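Local atomic coordinates of methyltransferase 1 (Methanosarcina barkeri, PDB entry 2I2X), a protein that transfers the methyl group of methanol to the cob(I)amide carried by its partner protein MtaC, the zinc-dependent first step of methanogenesis from methanol. Residues Asp297-Gly300 against Asn301-Gln305; Lys350-Arg353 against Asp354-Leu358. All coordinates share one frame; numbering follows the deposited sequence.

Contact 1 of 2, residues Asp297-Gly300 against Asn301-Gln305; sequences DVMG and NLVMQ
M299 meets V303 in a local contact, four residues apart, where the chain turns into a short 3-10 segment (302-304) within the buried connection between strands 285-287 and 309-311 of the TIM barrel. CG of M299 lies 3.8 Å from V303 CG1, the two side chains running across each other at a slant. The unbranched methionine can bend, and it does: with chi1 at 54° its CG sits between the backbone N and the carbonyl carbon, and further kinks carry the sulfur back beside its own segment, where SD takes a weak hydrogen bond from V298 N. The branched V303 suits the turn by spreading two methyls, CG2 packing 3.4 Å from M299 O. That oxygen also accepts a weak bond from V303 N, 3.5 Å long though nearly straight (164°). Ahead of the turn is an Asx turn: D297 OD1 receives M299 N at 2.8 Å, on the anti side of the carboxylate, while D297 OD2 is bonded to Y271. G300, with no side chain, joins the two turns. D360 takes hydrogen bonds from N301 N and L302 N through its OD2, and Y335 of the second MtaB subunit bonds to D297 O.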
# COMPACT_ATOMS: atom_id res chain seq x y z
N ASP A 297 -8.68 9.62 -4.34
CA ASP A 297 -9.58 10.71 -3.95
C ASP A 297 -8.87 12.03 -3.85
O ASP A 297 -7.64 12.12 -3.94
CB ASP A 297 -10.45 10.39 -2.72
CG ASP A 297 -9.72 10.52 -1.39
OD1 ASP A 297 -9.11 11.57 -1.12
OD2 ASP A 297 -9.84 9.59 -0.56
N VAL A 298 -9.66 13.06 -3.67
CA VAL A 298 -9.18 14.39 -3.90
C VAL A 298 -9.22 15.15 -2.59
O VAL A 298 -9.11 16.39 -2.57
CB VAL A 298 -9.97 15.01 -5.05
CG1 VAL A 298 -11.30 15.65 -4.59
CG2 VAL A 298 -9.13 15.91 -5.87
N MET A 299 -9.30 14.37 -1.49
CA MET A 299 -9.31 14.92 -0.13
C MET A 299 -8.55 14.05 0.87
O MET A 299 -9.04 13.80 1.99
CB MET A 299 -10.75 15.24 0.36
CG MET A 299 -11.80 14.08 0.30
SD MET A 299 -12.29 13.66 -1.40
CE MET A 299 -14.10 13.60 -1.14
N GLY A 300 -7.33 13.63 0.49
CA GLY A 300 -6.57 12.61 1.20
C GLY A 300 -6.36 12.90 2.67
O GLY A 300 -6.45 11.98 3.49
N ASN A 301 -6.05 14.17 2.99
CA ASN A 301 -5.72 14.59 4.35
C ASN A 301 -6.90 15.24 5.04
O ASN A 301 -7.12 15.07 6.23
CB ASN A 301 -4.57 15.60 4.36
CG ASN A 301 -3.21 14.99 4.01
OD1 ASN A 301 -2.51 15.47 3.11
ND2 ASN A 301 -2.81 13.96 4.73
N LEU A 302 -7.70 15.99 4.28
CA LEU A 302 -8.78 16.73 4.88
C LEU A 302 -9.73 15.83 5.69
O LEU A 302 -10.20 16.25 6.75
CB LEU A 302 -9.53 17.50 3.81
CG LEU A 302 -10.80 18.27 4.20
CD1 LEU A 302 -10.98 19.43 3.29
CD2 LEU A 302 -12.02 17.36 4.21
N VAL A 303 -10.02 14.62 5.21
CA VAL A 303 -10.97 13.75 5.89
C VAL A 303 -10.53 13.27 7.28
O VAL A 303 -11.33 12.65 8.01
CB VAL A 303 -11.31 12.48 5.03
CG1 VAL A 303 -12.23 12.87 3.86
CG2 VAL A 303 -10.02 11.80 4.52
N MET A 304 -9.27 13.51 7.66
CA MET A 304 -8.78 13.07 8.96
C MET A 304 -9.19 14.09 10.02
O MET A 304 -9.20 13.80 11.23
CB MET A 304 -7.23 12.94 8.99
CG MET A 304 -6.61 11.73 8.26
SD MET A 304 -4.80 11.45 8.38
CE MET A 304 -4.32 12.75 7.28
N GLN A 305 -9.56 15.28 9.53
CA GLN A 305 -9.71 16.48 10.35
C GLN A 305 -10.51 16.21 11.63
O GLN A 305 -10.24 16.81 12.67
CB GLN A 305 -10.38 17.58 9.51
CG GLN A 305 -11.86 17.26 9.18
CD GLN A 305 -12.45 18.09 8.05
OE1 GLN A 305 -12.07 19.23 7.81
NE2 GLN A 305 -13.41 17.50 7.36

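Contact 2 of 2, residues Lys350-Arg353 against Asp354-Leu358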
# COMPACT_ATOMS: atom_id res chain seq x y z
N LYS A 350 -6.04 20.71 17.49
CA LYS A 350 -6.79 21.65 16.66
C LYS A 350 -5.99 22.24 15.51
O LYS A 350 -6.54 22.40 14.42
CB LYS A 350 -7.47 22.73 17.49
CG LYS A 350 -8.72 22.19 18.19
CD LYS A 350 -9.41 23.30 18.95
CE LYS A 350 -10.67 22.80 19.60
NZ LYS A 350 -11.33 24.01 20.20
N VAL A 351 -4.70 22.50 15.73
CA VAL A 351 -3.85 23.05 14.67
C VAL A 351 -3.61 21.97 13.61
O VAL A 351 -3.55 22.26 12.42
CB VAL A 351 -2.49 23.61 15.21
CG1 VAL A 351 -1.69 22.53 15.87
CG2 VAL A 351 -1.63 24.22 14.07
N LEU A 352 -3.46 20.73 14.05
CA LEU A 352 -3.21 19.64 13.12
C LEU A 352 -4.47 19.40 12.32
O LEU A 352 -4.41 19.31 11.08
CB LEU A 352 -2.71 18.37 13.85
CG LEU A 352 -2.45 17.15 12.94
CD1 LEU A 352 -1.43 17.49 11.86
CD2 LEU A 352 -2.05 15.93 13.75
N ARG A 353 -5.61 19.33 13.00
CA ARG A 353 -6.91 19.40 12.33
C ARG A 353 -6.96 20.50 11.25
O ARG A 353 -7.22 20.22 10.08
CB ARG A 353 -8.02 19.50 13.36
CG ARG A 353 -9.44 19.92 12.84
CD ARG A 353 -9.60 21.39 13.18
NE ARG A 353 -10.53 21.60 14.25
CZ ARG A 353 -10.64 22.69 14.99
NH1 ARG A 353 -9.83 23.73 14.82
NH2 ARG A 353 -11.61 22.72 15.91
N ASP A 354 -6.62 21.74 11.58
CA ASP A 354 -6.60 22.77 10.54
C ASP A 354 -5.64 22.49 9.39
O ASP A 354 -5.97 22.77 8.23
CB ASP A 354 -6.37 24.15 11.13
CG ASP A 354 -7.54 24.61 11.98
OD1 ASP A 354 -8.65 23.99 11.96
OD2 ASP A 354 -7.37 25.62 12.69
N LEU A 355 -4.48 21.92 9.70
CA LEU A 355 -3.45 21.65 8.69
C LEU A 355 -4.00 20.60 7.70
O LEU A 355 -3.95 20.78 6.48
CB LEU A 355 -2.17 21.18 9.37
CG LEU A 355 -0.85 21.98 9.51
CD1 LEU A 355 -0.92 23.45 9.23
CD2 LEU A 355 -0.25 21.75 10.87
N MET A 356 -4.58 19.53 8.24
CA MET A 356 -5.18 18.48 7.42
C MET A 356 -6.26 19.06 6.54
O MET A 356 -6.32 18.76 5.36
CB MET A 356 -5.75 17.34 8.28
CG MET A 356 -4.75 16.79 9.23
SD MET A 356 -5.36 15.57 10.38
CE MET A 356 -6.77 16.39 10.97
N MET A 357 -7.08 19.94 7.11
CA MET A 357 -8.19 20.52 6.39
C MET A 357 -7.62 21.40 5.28
O MET A 357 -7.97 21.22 4.11
CB MET A 357 -9.12 21.29 7.35
CG MET A 357 -10.27 22.05 6.69
SD MET A 357 -9.79 23.58 5.81
CE MET A 357 -9.20 24.61 7.18
N LEU A 358 -6.76 22.34 5.64
CA LEU A 358 -6.23 23.33 4.67
C LEU A 358 -5.49 22.69 3.47
O LEU A 358 -5.54 23.20 2.33
CB LEU A 358 -5.35 24.39 5.37
CG LEU A 358 -4.82 25.52 4.48
CD1 LEU A 358 -5.98 26.26 3.77
CD2 LEU A 358 -3.95 26.51 5.27
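D354 and R353, neighbours on helix 349-361, extend side by side in the same direction and join in a salt bridge, while the rest of the contact is made along the helix at i, i+3 and i+4 spacing. D354 opens the second half of the stretch: its N bonds to K350 O at 2.9 Å, and its OD1 receives R353 NH1 at 3.1 Å. The bond is bent (145°), the donor coming to OD1 from above the carboxylate plane, although the two flat groups are only 22° from parallel. Bends at chi2 and chi3 bring the long arginine round to so close a neighbour; CG of K350 lies above one face of its guanidinium, displaced toward the rim. Both charges have further partners: R353 bonds to D15 and to the carbonyl of M17, and D354 OD1 to the hydroxyl of Y372. L355 comes next, its N held by V351 O and its CD2 4.3 Å from V351 CG2, a suitably apolar pair at the border with the second MtaB subunit. M356 N makes a nearly straight bond (171°) to L352 O. Its flexible chain folds back at chi3, laying SD 4.2 Å from L352 CG and turning CE toward R353, whose CB is 4.1 Å away. M357 N binds R353 O at 3.0 Å, but its side chain leads off to A371 and Y372. L358 completes this turn with a bond from its N to D354 O. The helix thus packs against helix 372-383 through R353 and M357 and against the loop before strand 309-311 through M356, while L352 touches L352 of the second MtaB subunit.

Contact 1 comes first along the chain and lies against contact 2, their centres about 11 Å apart. M356 joins them: its CB lies 3.4 Å from N301 O, and its CE 3.5 Å from M304 C. Beside it, R353 CG approaches Q305 O at 3.2 Å, so the helix meets backbone atoms of the turn as well as side chains. Both contacts touch the second MtaB subunit. Contact 1 is the nearer to the metal centre: the side chain of V303 is about 10 Å from that of the zinc ligand C269, and that of M299 about 13 Å from the corrinoid. Contact 2 lies away from these sites.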